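Local coordinates for globin II, extracellular (Lumbricus terrestris, PDB 1X9F), which probably binds oxygen reversibly at its haem, as a globin subunit of the giant extracellular haemoglobin (erythrocruorin) of the earthworm, at residues B[13-16]-B[17-20]; B[54-58]-B[59-63]; B[62-65]-B[66-70]; B[137-140]-B[141-144]. All blocks are in the same frame, centred on the assembly; numbering follows the deposited sequence.

Overall arrangement
All four contacts are local, each lying along one helix or round its end. Contacts 1 and 3 are buried. They hold helices 6-20 and 59-77 and meet where Trp16 and Tyr20 pack on Leu69 and Gly70, their centres about 16 Å apart. Contact 2 starts helix 59-77 and shares Ile62 and Ala63 with contact 3. It is partly buried, as is contact 4, which closes helix 127-142. Contacts 3 and 4 both touch the haem, though about 8 Å separates their own nearest atoms. The chemistry follows the place: aromatic stacking in contact 1, helix capping in contact 2, a ligand-facing histidine and valine in contact 3, and isoleucine and glutamate against a haem vinyl in contact 4.

Contact 1: residues B[13-16]-B[17-20]; sequences KSEW and GRAY
Trp16 and Tyr20, one helical turn apart, supply the aromatic part of the contact. The six-membered ring of Trp16 and the ring of Tyr20 form an offset stack, with centroids 4.5 Å apart and planes inclined by 25°. Trp16 CZ2 sits over the centre of the Tyr20 ring, reaching Tyr20 CD2 at 3.5 Å. A CH-pi contact adds to this: Tyr20 CB lies over the face of the five-membered ring of Trp16, 4.1 Å from its centroid. In both residues CG stands opposite the backbone N (chi1 169° for Trp16, -167° for Tyr20), which sends the rings off in similar directions.

Main-chain bonds make up the second group, Gly17 N to Lys13 O at 3.1 Å and Arg18 N to Ser14 O at 3.0 Å, continued by Ala19 to Glu15 and Tyr20 to Trp16. This is the i to i+4 ladder of helix 6-20, the A helix of the globin fold. Its aromatic side faces helix 59-77, where Trp16 NE1 is hydrogen-bonded to Asp73, and the face bearing Ala19 packs on helix 103-121.

Polar side chains form the third group. The guanidinium of Arg18 places one face over Ser14 O, while Glu15 OE1 and Arg18 NH2 remain 4.6 Å apart, beyond a salt bridge. One water joins them, donating to Glu15 OE1 at 2.8 Å and accepting from Arg18 NH2 at its edge at 3.0 Å. Both also reach a neighbouring chain of another protein, where an acidic side chain is salt-bridged to Arg18 NH1 and a polar one hydrogen-bonded to Glu15 OE1.

Contact 2: residues B[54-58]-B[59-63]; sequences DDTSH and PAFIA
His58 turns the edge of its ring to the start of helix 59-77. Ala60 N donates to His58 ND1 over 3.0 Å and lies only 9° out of the ring plane, so the ring acts as the side-chain cap of an N-cap residue. A chi1 of -166° turns the imidazole forward, beside its own carbonyl carbon and toward the following residues, and Pro59 CD then rests over one ring face in a CH-pi contact, 3.5 Å from the centroid. His52 stacks on the same imidazole.

Thr56 and Phe61 lie side by side and point the same way, with Thr56 CG2 3.7 Å from Phe61 CE2; Thr56 OG1 is meanwhile bonded to Arg35 of helix 23-40. Ile62 bends its CD1 toward the loop, 3.4 Å from Thr56 O. The loop itself is folded by a type I turn from Asp55 to His58, reinforced by an Asx turn in which Ser57 N meets Asp55 OD1 from above the carboxylate plane.

The backbone completes the helix start with a bond from Ile62 N to His58 O of 3.0 Å. Pro59 has no N-H to satisfy, and that of Ala60 is taken up by the imidazole. Because ND1 serves as acceptor, a neutral His58 would presumably carry its proton on NE2, and this capping role would be expected to disfavour the doubly protonated ring.

Contact 3: residues B[62-65]-B[66-70]; sequences IAHA and DRVLG. Unlike the reference sequence in segment 66-70: Asp66 (reference Glu). With CMO (carbon monoxide), chain P; HEM (protoporphyrin IX containing Fe), chain O.
Asp66 N to Ile62 O, at 2.7 Å and nearly straight (178°), opens a run of four i to i+4 hydrogen bonds that ends with Leu69 N to Ala65 O at 3.0 Å, showing unbroken alpha helix.

His64 and Val68 face the bound carbon monoxide from adjacent turns. His64 CG is opposite the backbone N (chi1 163°), which carries the imidazole out over the haem; its NE2 makes a weak hydrogen bond to the ligand oxygen, 3.0 Å long and bent to 123°. Val68 CG2 lies over one face of the imidazole, 3.8 Å from its centroid, in a CH-pi contact, and the same methyl touches the carbon monoxide. Val68 CG1 reaches the porphyrin, 3.8 Å from haem C1B. This is the distal histidine and valine pair of the globin E helix, lining the ligand pocket together with Trp34 and Phe48.

Arg67 folds back along the helix through bends at chi2 and chi3. One face of its guanidinium lies over Ala63 O and His64 CA, the latter 3.4 Å from Arg67 NH2, so the group follows the backbone beside a haem propionate without bonding to it.

Around this part of helix 59-77, helix 23-40 receives Ile62 and Leu69 and binds Asp66 through Ser30, while Ala63 and Arg67 pack on Ala90 and His97 of the neighbouring Globin III chain.

Contact 4: residues B[137-140]-B[141-144]; sequences IEDG and IKGH. With HEM (protoporphyrin IX containing Fe), chain O.
Ile137 and Ile141 lie side by side, one helical turn apart and pointing the same way, with Ile137 CG2 3.9 Å from Ile141 CD1. That same Ile141 methyl meets a vinyl group of the haem, 3.8 Å from haem CAB. Glu138 lays both its CG and its carboxylate oxygen OE1 against the vinyl tip, 3.5 and 3.6 Å from haem CBB; its chain is extended beyond CG and runs past Phe106 and Phe109 of helix 103-121.

Glu138 O accepts from two donors: Lys142 N at 2.9 Å, almost straight at 174°, and Ile141 N, which sits above the carbonyl plane. The Ile141 N to Ile137 O bond is weak, so the last turn is part alpha, part 3-10 in character. Here helix 127-142, the H helix of the globin fold, comes to its end. Gly143 leaves the helix with a positive phi of 83°, a conformation suited to glycine, while Gly143 N still reaches Asp139 O at 2.9 Å.

Farther out, Lys142 NZ makes a long, weak ion pair with Asp103. Leu92 and His96 of helix 82-96 pack against Ile141, and Ala75 and Ile76 of helix 59-77 against Ile137.

Contact 1: residues B[13-16]-B[17-20]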
loop_
_atom_site.group_PDB
_atom_site.type_symbol
_atom_site.label_atom_id
_atom_site.label_comp_id
_atom_site.label_asym_id
_atom_site.label_seq_id
_atom_site.Cartn_x
_atom_site.Cartn_y
_atom_site.Cartn_z
ATOM N N LYS B 13 5.220 -18.158 -34.214
ATOM C CA LYS B 13 6.154 -17.691 -33.176
ATOM C C LYS B 13 5.451 -17.538 -31.826
ATOM O O LYS B 13 5.942 -18.032 -30.809
ATOM C CB LYS B 13 6.852 -16.385 -33.580
ATOM C CG LYS B 13 7.955 -16.600 -34.625
ATOM C CD LYS B 13 8.656 -15.273 -34.980
ATOM C CE LYS B 13 9.462 -14.737 -33.780
ATOM N NZ LYS B 13 10.198 -13.489 -34.169
ATOM N N SER B 14 4.294 -16.881 -31.823
ATOM C CA SER B 14 3.544 -16.654 -30.584
ATOM C C SER B 14 2.995 -17.931 -29.971
ATOM O O SER B 14 3.129 -18.155 -28.763
ATOM C CB SER B 14 2.393 -15.677 -30.815
ATOM O OG SER B 14 2.879 -14.352 -30.895
ATOM N N GLU B 15 2.360 -18.755 -30.801
ATOM C CA GLU B 15 1.766 -19.985 -30.319
ATOM C C GLU B 15 2.832 -20.952 -29.826
ATOM O O GLU B 15 2.597 -21.702 -28.878
ATOM C CB GLU B 15 0.849 -20.582 -31.383
ATOM C CG GLU B 15 -0.304 -19.628 -31.673
ATOM C CD GLU B 15 -1.278 -20.125 -32.714
ATOM O OE1 GLU B 15 -2.352 -19.495 -32.846
ATOM O OE2 GLU B 15 -0.983 -21.130 -33.399
ATOM N N TRP B 16 4.016 -20.906 -30.436
ATOM C CA TRP B 16 5.146 -21.705 -29.962
ATOM C C TRP B 16 5.558 -21.257 -28.563
ATOM O O TRP B 16 5.680 -22.078 -27.653
ATOM C CB TRP B 16 6.332 -21.632 -30.931
ATOM C CG TRP B 16 7.595 -22.223 -30.375
ATOM C CD1 TRP B 16 8.684 -21.538 -29.910
ATOM C CD2 TRP B 16 7.893 -23.616 -30.197
ATOM N NE1 TRP B 16 9.642 -22.415 -29.460
ATOM C CE2 TRP B 16 9.185 -23.697 -29.626
ATOM C CE3 TRP B 16 7.202 -24.810 -30.469
ATOM C CZ2 TRP B 16 9.800 -24.915 -29.329
ATOM C CZ3 TRP B 16 7.817 -26.023 -30.174
ATOM C CH2 TRP B 16 9.103 -26.064 -29.609
ATOM N N GLY B 17 5.759 -19.949 -28.408
ATOM C CA GLY B 17 6.068 -19.351 -27.114
ATOM C C GLY B 17 5.135 -19.832 -26.020
ATOM O O GLY B 17 5.591 -20.304 -24.976
ATOM N N ARG B 18 3.832 -19.733 -26.264
ATOM C CA ARG B 18 2.837 -20.180 -25.294
ATOM C C ARG B 18 2.842 -21.688 -25.008
ATOM O O ARG B 18 2.549 -22.094 -23.886
ATOM C CB ARG B 18 1.443 -19.728 -25.714
ATOM C CG ARG B 18 0.904 -18.573 -24.892
ATOM C CD ARG B 18 0.471 -17.384 -25.727
ATOM N NE ARG B 18 -0.402 -17.772 -26.831
ATOM C CZ ARG B 18 -0.689 -17.001 -27.875
ATOM N NH1 ARG B 18 -0.173 -15.780 -27.980
ATOM N NH2 ARG B 18 -1.496 -17.455 -28.824
ATOM N N ALA B 19 3.171 -22.511 -26.005
ATOM C CA ALA B 19 3.113 -23.972 -25.850
ATOM C C ALA B 19 4.411 -24.554 -25.307
ATOM O O ALA B 19 4.407 -25.580 -24.618
ATOM C CB ALA B 19 2.768 -24.627 -27.180
ATOM N N TYR B 20 5.517 -23.893 -25.632
ATOM C CA TYR B 20 6.849 -24.365 -25.278
ATOM C C TYR B 20 7.065 -24.444 -23.770
ATOM O O TYR B 20 7.629 -25.424 -23.280
ATOM C CB TYR B 20 7.903 -23.468 -25.933
ATOM C CG TYR B 20 9.323 -23.990 -25.928
ATOM C CD1 TYR B 20 10.399 -23.101 -25.972
ATOM C CD2 TYR B 20 9.599 -25.357 -25.900
ATOM C CE1 TYR B 20 11.713 -23.559 -25.981
ATOM C CE2 TYR B 20 10.910 -25.823 -25.908
ATOM C CZ TYR B 20 11.955 -24.918 -25.948
ATOM O OH TYR B 20 13.244 -25.378 -25.956
HETATM O O HOH W 1 -2.842 -17.084 -31.520
#

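Contact 2: residues B[54-58]-B[59-63]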
loop_
_atom_site.group_PDB
_atom_site.type_symbol
_atom_site.label_atom_id
_atom_site.label_comp_id
_atom_site.label_asym_id
_atom_site.label_seq_id
_atom_site.Cartn_x
_atom_site.Cartn_y
_atom_site.Cartn_z
ATOM N N ASP B 54 14.497 -46.208 -26.331
ATOM C CA ASP B 54 13.657 -47.281 -25.827
ATOM C C ASP B 54 12.893 -46.874 -24.567
ATOM O O ASP B 54 11.866 -47.466 -24.239
ATOM C CB ASP B 54 14.506 -48.529 -25.568
ATOM C CG ASP B 54 15.739 -48.235 -24.727
ATOM O OD1 ASP B 54 16.675 -47.570 -25.233
ATOM O OD2 ASP B 54 15.866 -48.643 -23.551
ATOM N N ASP B 55 13.391 -45.856 -23.874
ATOM C CA ASP B 55 12.749 -45.374 -22.667
ATOM C C ASP B 55 12.683 -43.856 -22.703
ATOM O O ASP B 55 13.699 -43.191 -22.525
ATOM C CB ASP B 55 13.532 -45.864 -21.451
ATOM C CG ASP B 55 13.125 -45.178 -20.165
ATOM O OD1 ASP B 55 11.971 -44.703 -20.037
ATOM O OD2 ASP B 55 13.919 -45.082 -19.208
ATOM N N THR B 56 11.489 -43.311 -22.930
ATOM C CA THR B 56 11.325 -41.861 -23.090
ATOM C C THR B 56 11.395 -41.095 -21.768
ATOM O O THR B 56 11.356 -39.863 -21.751
ATOM C CB THR B 56 10.009 -41.528 -23.835
ATOM O OG1 THR B 56 8.946 -42.352 -23.336
ATOM C CG2 THR B 56 10.102 -41.921 -25.315
ATOM N N SER B 57 11.488 -41.833 -20.667
ATOM C CA SER B 57 11.635 -41.246 -19.343
ATOM C C SER B 57 13.098 -41.166 -18.960
ATOM O O SER B 57 13.454 -40.501 -17.984
ATOM C CB SER B 57 10.872 -42.064 -18.299
ATOM O OG SER B 57 9.502 -42.164 -18.644
ATOM N N HIS B 58 13.946 -41.844 -19.725
ATOM C CA HIS B 58 15.358 -41.842 -19.425
ATOM C C HIS B 58 15.905 -40.409 -19.522
ATOM O O HIS B 58 15.524 -39.667 -20.430
ATOM C CB HIS B 58 16.089 -42.795 -20.364
ATOM C CG HIS B 58 17.474 -43.107 -19.918
ATOM N ND1 HIS B 58 18.487 -42.180 -19.981
ATOM C CD2 HIS B 58 18.011 -44.218 -19.363
ATOM C CE1 HIS B 58 19.595 -42.704 -19.489
ATOM N NE2 HIS B 58 19.337 -43.948 -19.121
ATOM N N PRO B 59 16.770 -40.011 -18.586
ATOM C CA PRO B 59 17.331 -38.657 -18.581
ATOM C C PRO B 59 18.088 -38.292 -19.869
ATOM O O PRO B 59 17.976 -37.157 -20.350
ATOM C CB PRO B 59 18.278 -38.674 -17.375
ATOM C CG PRO B 59 18.561 -40.113 -17.135
ATOM C CD PRO B 59 17.282 -40.815 -17.452
ATOM N N ALA B 60 18.833 -39.248 -20.422
ATOM C CA ALA B 60 19.529 -39.047 -21.689
ATOM C C ALA B 60 18.551 -38.786 -22.825
ATOM O O ALA B 60 18.863 -38.045 -23.761
ATOM C CB ALA B 60 20.406 -40.242 -22.012
ATOM N N PHE B 61 17.373 -39.393 -22.752
ATOM C CA PHE B 61 16.387 -39.141 -23.774
ATOM C C PHE B 61 15.741 -37.772 -23.618
ATOM O O PHE B 61 15.483 -37.089 -24.615
ATOM C CB PHE B 61 15.307 -40.213 -23.825
ATOM C CG PHE B 61 14.432 -40.060 -25.007
ATOM C CD1 PHE B 61 14.868 -40.508 -26.253
ATOM C CD2 PHE B 61 13.227 -39.376 -24.916
ATOM C CE1 PHE B 61 14.092 -40.331 -27.385
ATOM C CE2 PHE B 61 12.441 -39.190 -26.044
ATOM C CZ PHE B 61 12.875 -39.672 -27.284
ATOM N N ILE B 62 15.460 -37.383 -22.375
ATOM C CA ILE B 62 14.894 -36.067 -22.108
ATOM C C ILE B 62 15.835 -35.020 -22.677
ATOM O O ILE B 62 15.401 -34.106 -23.379
ATOM C CB ILE B 62 14.724 -35.808 -20.586
ATOM C CG1 ILE B 62 13.899 -36.904 -19.901
ATOM C CG2 ILE B 62 14.109 -34.425 -20.339
ATOM C CD1 ILE B 62 12.475 -36.970 -20.341
ATOM N N ALA B 63 17.120 -35.157 -22.351
ATOM C CA ALA B 63 18.138 -34.199 -22.757
ATOM C C ALA B 63 18.113 -34.051 -24.261
ATOM O O ALA B 63 18.100 -32.932 -24.788
ATOM C CB ALA B 63 19.514 -34.653 -22.289
#

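Contact 3: residues B[62-65]-B[66-70]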
loop_
_atom_site.group_PDB
_atom_site.type_symbol
_atom_site.label_atom_id
_atom_site.label_comp_id
_atom_site.label_asym_id
_atom_site.label_seq_id
_atom_site.Cartn_x
_atom_site.Cartn_y
_atom_site.Cartn_z
ATOM N N ILE B 62 15.460 -37.383 -22.375
ATOM C CA ILE B 62 14.894 -36.067 -22.108
ATOM C C ILE B 62 15.835 -35.020 -22.677
ATOM O O ILE B 62 15.401 -34.106 -23.379
ATOM C CB ILE B 62 14.724 -35.808 -20.586
ATOM C CG1 ILE B 62 13.899 -36.904 -19.901
ATOM C CG2 ILE B 62 14.109 -34.425 -20.339
ATOM C CD1 ILE B 62 12.475 -36.970 -20.341
ATOM N N ALA B 63 17.120 -35.157 -22.351
ATOM C CA ALA B 63 18.138 -34.199 -22.757
ATOM C C ALA B 63 18.113 -34.051 -24.261
ATOM O O ALA B 63 18.100 -32.932 -24.788
ATOM C CB ALA B 63 19.514 -34.653 -22.289
ATOM N N HIS B 64 18.077 -35.193 -24.936
ATOM C CA HIS B 64 17.980 -35.229 -26.376
ATOM C C HIS B 64 16.722 -34.521 -26.904
ATOM O O HIS B 64 16.792 -33.769 -27.877
ATOM C CB HIS B 64 18.020 -36.668 -26.880
ATOM C CG HIS B 64 17.528 -36.797 -28.276
ATOM N ND1 HIS B 64 18.269 -36.378 -29.359
ATOM C CD2 HIS B 64 16.331 -37.194 -28.765
ATOM C CE1 HIS B 64 17.566 -36.559 -30.462
ATOM N NE2 HIS B 64 16.382 -37.044 -30.130
ATOM N N ALA B 65 15.584 -34.775 -26.265
ATOM C CA ALA B 65 14.320 -34.203 -26.706
ATOM C C ALA B 65 14.278 -32.699 -26.441
ATOM O O ALA B 65 13.797 -31.941 -27.284
ATOM C CB ALA B 65 13.154 -34.909 -26.038
ATOM N N ASP B 66 14.772 -32.275 -25.274
ATOM C CA ASP B 66 14.951 -30.847 -24.976
ATOM C C ASP B 66 15.878 -30.217 -26.028
ATOM O O ASP B 66 15.658 -29.082 -26.462
ATOM C CB ASP B 66 15.504 -30.628 -23.549
ATOM C CG ASP B 66 14.406 -30.351 -22.502
ATOM O OD1 ASP B 66 14.673 -29.597 -21.525
ATOM O OD2 ASP B 66 13.257 -30.842 -22.564
ATOM N N ARG B 67 16.898 -30.963 -26.444
ATOM C CA ARG B 67 17.857 -30.493 -27.444
ATOM C C ARG B 67 17.179 -30.265 -28.797
ATOM O O ARG B 67 17.415 -29.249 -29.456
ATOM C CB ARG B 67 18.977 -31.517 -27.578
ATOM C CG ARG B 67 20.338 -30.936 -27.820
ATOM C CD ARG B 67 21.476 -31.756 -27.233
ATOM N NE ARG B 67 21.349 -33.201 -27.451
ATOM C CZ ARG B 67 21.496 -34.124 -26.500
ATOM N NH1 ARG B 67 21.788 -33.768 -25.253
ATOM N NH2 ARG B 67 21.366 -35.412 -26.794
ATOM N N VAL B 68 16.329 -31.210 -29.189
ATOM C CA VAL B 68 15.580 -31.124 -30.438
ATOM C C VAL B 68 14.662 -29.926 -30.454
ATOM O O VAL B 68 14.642 -29.164 -31.426
ATOM C CB VAL B 68 14.707 -32.360 -30.643
ATOM C CG1 VAL B 68 13.824 -32.204 -31.889
ATOM C CG2 VAL B 68 15.568 -33.595 -30.710
ATOM N N LEU B 69 13.887 -29.770 -29.387
ATOM C CA LEU B 69 12.997 -28.632 -29.284
ATOM C C LEU B 69 13.773 -27.319 -29.210
ATOM O O LEU B 69 13.246 -26.268 -29.573
ATOM C CB LEU B 69 12.040 -28.777 -28.101
ATOM C CG LEU B 69 11.008 -29.902 -28.199
ATOM C CD1 LEU B 69 9.908 -29.601 -27.217
ATOM C CD2 LEU B 69 10.432 -30.029 -29.610
ATOM N N GLY B 70 15.024 -27.395 -28.754
ATOM C CA GLY B 70 15.923 -26.246 -28.727
ATOM C C GLY B 70 16.269 -25.805 -30.133
ATOM O O GLY B 70 16.299 -24.607 -30.429
HETATM C C CMO P . 15.615 -35.099 -33.386
HETATM O O CMO P . 15.168 -35.985 -32.612
HETATM C CHA HEM O . 19.669 -34.975 -33.272
HETATM C CHB HEM O . 16.819 -31.181 -34.432
HETATM C CHC HEM O . 13.730 -34.178 -36.755
HETATM C CHD HEM O . 16.715 -37.949 -35.804
HETATM C C1A HEM O . 19.091 -33.622 -33.316
HETATM C C2A HEM O . 19.718 -32.576 -32.645
HETATM C C3A HEM O . 18.897 -31.404 -32.952
HETATM C C4A HEM O . 17.868 -31.996 -33.832
HETATM C CMA HEM O . 19.068 -29.977 -32.495
HETATM C CAA HEM O . 20.925 -32.624 -31.743
HETATM C CBA HEM O . 22.231 -32.334 -32.454
HETATM C CGA HEM O . 23.313 -32.535 -31.419
HETATM O O1A HEM O . 23.513 -31.639 -30.566
HETATM O O2A HEM O . 23.964 -33.600 -31.448
HETATM C C1B HEM O . 15.683 -31.702 -35.187
HETATM C C2B HEM O . 14.673 -30.854 -35.585
HETATM C C3B HEM O . 13.844 -31.709 -36.231
HETATM C C4B HEM O . 14.360 -32.985 -36.195
HETATM C CMB HEM O . 14.523 -29.370 -35.364
HETATM C CAB HEM O . 12.713 -31.246 -36.763
HETATM C CBB HEM O . 11.638 -30.682 -37.277
HETATM C C1C HEM O . 14.284 -35.533 -36.644
HETATM C C2C HEM O . 13.577 -36.608 -37.146
HETATM C C3C HEM O . 14.415 -37.667 -36.884
HETATM C C4C HEM O . 15.544 -37.156 -36.240
HETATM C CMC HEM O . 12.231 -36.561 -37.829
HETATM C CAC HEM O . 14.120 -39.081 -37.240
HETATM C CBC HEM O . 12.989 -39.643 -36.787
HETATM C C1D HEM O . 17.851 -37.445 -35.002
HETATM C C2D HEM O . 18.823 -38.308 -34.498
HETATM C C3D HEM O . 19.676 -37.511 -33.769
HETATM C C4D HEM O . 19.097 -36.162 -33.919
HETATM C CMD HEM O . 18.921 -39.800 -34.711
HETATM C CAD HEM O . 20.926 -37.911 -33.026
HETATM C CBD HEM O . 20.592 -38.632 -31.731
HETATM C CGD HEM O . 21.903 -38.929 -31.047
HETATM O O1D HEM O . 22.628 -37.982 -30.673
HETATM O O2D HEM O . 22.221 -40.122 -30.885
HETATM N NA HEM O . 18.000 -33.318 -34.089
HETATM N NB HEM O . 15.542 -33.005 -35.537
HETATM N NC HEM O . 15.502 -35.807 -36.105
HETATM N ND HEM O . 17.973 -36.135 -34.664
HETATM FE FE HEM O . 16.797 -34.557 -35.160
#

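Contact 4: residues B[137-140]-B[141-144]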
loop_
_atom_site.group_PDB
_atom_site.type_symbol
_atom_site.label_atom_id
_atom_site.label_comp_id
_atom_site.label_asym_id
_atom_site.label_seq_id
_atom_site.Cartn_x
_atom_site.Cartn_y
_atom_site.Cartn_z
ATOM N N ILE B 137 10.473 -25.544 -42.221
ATOM C CA ILE B 137 11.632 -25.784 -41.372
ATOM C C ILE B 137 12.265 -27.134 -41.704
ATOM O O ILE B 137 13.490 -27.245 -41.818
ATOM C CB ILE B 137 11.244 -25.647 -39.876
ATOM C CG1 ILE B 137 11.071 -24.165 -39.517
ATOM C CG2 ILE B 137 12.293 -26.296 -38.973
ATOM C CD1 ILE B 137 10.228 -23.908 -38.276
ATOM N N GLU B 138 11.419 -28.145 -41.886
ATOM C CA GLU B 138 11.886 -29.483 -42.224
ATOM C C GLU B 138 12.523 -29.572 -43.618
ATOM O O GLU B 138 13.467 -30.342 -43.808
ATOM C CB GLU B 138 10.766 -30.513 -42.040
ATOM C CG GLU B 138 10.391 -30.750 -40.580
ATOM C CD GLU B 138 9.290 -31.780 -40.396
ATOM O OE1 GLU B 138 9.365 -32.550 -39.412
ATOM O OE2 GLU B 138 8.352 -31.822 -41.224
ATOM N N ASP B 139 12.033 -28.787 -44.578
ATOM C CA ASP B 139 12.662 -28.740 -45.904
ATOM C C ASP B 139 14.145 -28.392 -45.809
ATOM O O ASP B 139 14.952 -28.894 -46.589
ATOM C CB ASP B 139 11.964 -27.734 -46.831
ATOM C CG ASP B 139 10.646 -28.255 -47.379
ATOM O OD1 ASP B 139 10.430 -29.488 -47.392
ATOM O OD2 ASP B 139 9.762 -27.495 -47.830
ATOM N N GLY B 140 14.490 -27.527 -44.857
ATOM C CA GLY B 140 15.872 -27.115 -44.649
ATOM C C GLY B 140 16.729 -28.132 -43.911
ATOM O O GLY B 140 17.956 -28.073 -43.987
ATOM N N ILE B 141 16.100 -29.058 -43.189
ATOM C CA ILE B 141 16.852 -30.073 -42.445
ATOM C C ILE B 141 17.101 -31.286 -43.340
ATOM O O ILE B 141 18.180 -31.889 -43.324
ATOM C CB ILE B 141 16.109 -30.467 -41.137
ATOM C CG1 ILE B 141 15.944 -29.244 -40.223
ATOM C CG2 ILE B 141 16.852 -31.590 -40.399
ATOM C CD1 ILE B 141 14.741 -29.320 -39.281
ATOM N N LYS B 142 16.084 -31.624 -44.121
ATOM C CA LYS B 142 16.181 -32.680 -45.104
ATOM C C LYS B 142 17.133 -32.253 -46.212
ATOM O O LYS B 142 17.981 -33.033 -46.649
ATOM C CB LYS B 142 14.796 -32.973 -45.689
ATOM C CG LYS B 142 13.811 -33.477 -44.637
ATOM C CD LYS B 142 12.618 -34.178 -45.272
ATOM C CE LYS B 142 11.663 -33.193 -45.951
ATOM N NZ LYS B 142 10.376 -33.870 -46.294
ATOM N N GLY B 143 17.001 -30.996 -46.642
ATOM C CA GLY B 143 17.673 -30.504 -47.848
ATOM C C GLY B 143 16.899 -30.845 -49.110
ATOM O O GLY B 143 17.259 -30.409 -50.210
ATOM N N HIS B 144 15.836 -31.636 -48.942
ATOM C CA HIS B 144 14.986 -32.080 -50.045
ATOM C C HIS B 144 13.864 -31.074 -50.271
ATOM O O HIS B 144 13.545 -30.255 -49.385
ATOM C CB HIS B 144 14.358 -33.458 -49.755
ATOM C CG HIS B 144 15.331 -34.602 -49.728
ATOM N ND1 HIS B 144 16.244 -34.843 -50.734
ATOM C CD2 HIS B 144 15.496 -35.601 -48.828
ATOM C CE1 HIS B 144 16.945 -35.925 -50.442
ATOM N NE2 HIS B 144 16.510 -36.404 -49.292
HETATM C CHA HEM O . 19.669 -34.975 -33.272
HETATM C CHB HEM O . 16.819 -31.181 -34.432
HETATM C CHC HEM O . 13.730 -34.178 -36.755
HETATM C CHD HEM O . 16.715 -37.949 -35.804
HETATM C C1A HEM O . 19.091 -33.622 -33.316
HETATM C C2A HEM O . 19.718 -32.576 -32.645
HETATM C C3A HEM O . 18.897 -31.404 -32.952
HETATM C C4A HEM O . 17.868 -31.996 -33.832
HETATM C CMA HEM O . 19.068 -29.977 -32.495
HETATM C CAA HEM O . 20.925 -32.624 -31.743
HETATM C CBA HEM O . 22.231 -32.334 -32.454
HETATM C CGA HEM O . 23.313 -32.535 -31.419
HETATM O O1A HEM O . 23.513 -31.639 -30.566
HETATM O O2A HEM O . 23.964 -33.600 -31.448
HETATM C C1B HEM O . 15.683 -31.702 -35.187
HETATM C C2B HEM O . 14.673 -30.854 -35.585
HETATM C C3B HEM O . 13.844 -31.709 -36.231
HETATM C C4B HEM O . 14.360 -32.985 -36.195
HETATM C CMB HEM O . 14.523 -29.370 -35.364
HETATM C CAB HEM O . 12.713 -31.246 -36.763
HETATM C CBB HEM O . 11.638 -30.682 -37.277
HETATM C C1C HEM O . 14.284 -35.533 -36.644
HETATM C C2C HEM O . 13.577 -36.608 -37.146
HETATM C C3C HEM O . 14.415 -37.667 -36.884
HETATM C C4C HEM O . 15.544 -37.156 -36.240
HETATM C CMC HEM O . 12.231 -36.561 -37.829
HETATM C CAC HEM O . 14.120 -39.081 -37.240
HETATM C CBC HEM O . 12.989 -39.643 -36.787
HETATM C C1D HEM O . 17.851 -37.445 -35.002
HETATM C C2D HEM O . 18.823 -38.308 -34.498
HETATM C C3D HEM O . 19.676 -37.511 -33.769
HETATM C C4D HEM O . 19.097 -36.162 -33.919
HETATM C CMD HEM O . 18.921 -39.800 -34.711
HETATM C CAD HEM O . 20.926 -37.911 -33.026
HETATM C CBD HEM O . 20.592 -38.632 -31.731
HETATM C CGD HEM O . 21.903 -38.929 -31.047
HETATM O O1D HEM O . 22.628 -37.982 -30.673
HETATM O O2D HEM O . 22.221 -40.122 -30.885
HETATM N NA HEM O . 18.000 -33.318 -34.089
HETATM N NB HEM O . 15.542 -33.005 -35.537
HETATM N NC HEM O . 15.502 -35.807 -36.105
HETATM N ND HEM O . 17.973 -36.135 -34.664
HETATM FE FE HEM O . 16.797 -34.557 -35.160
#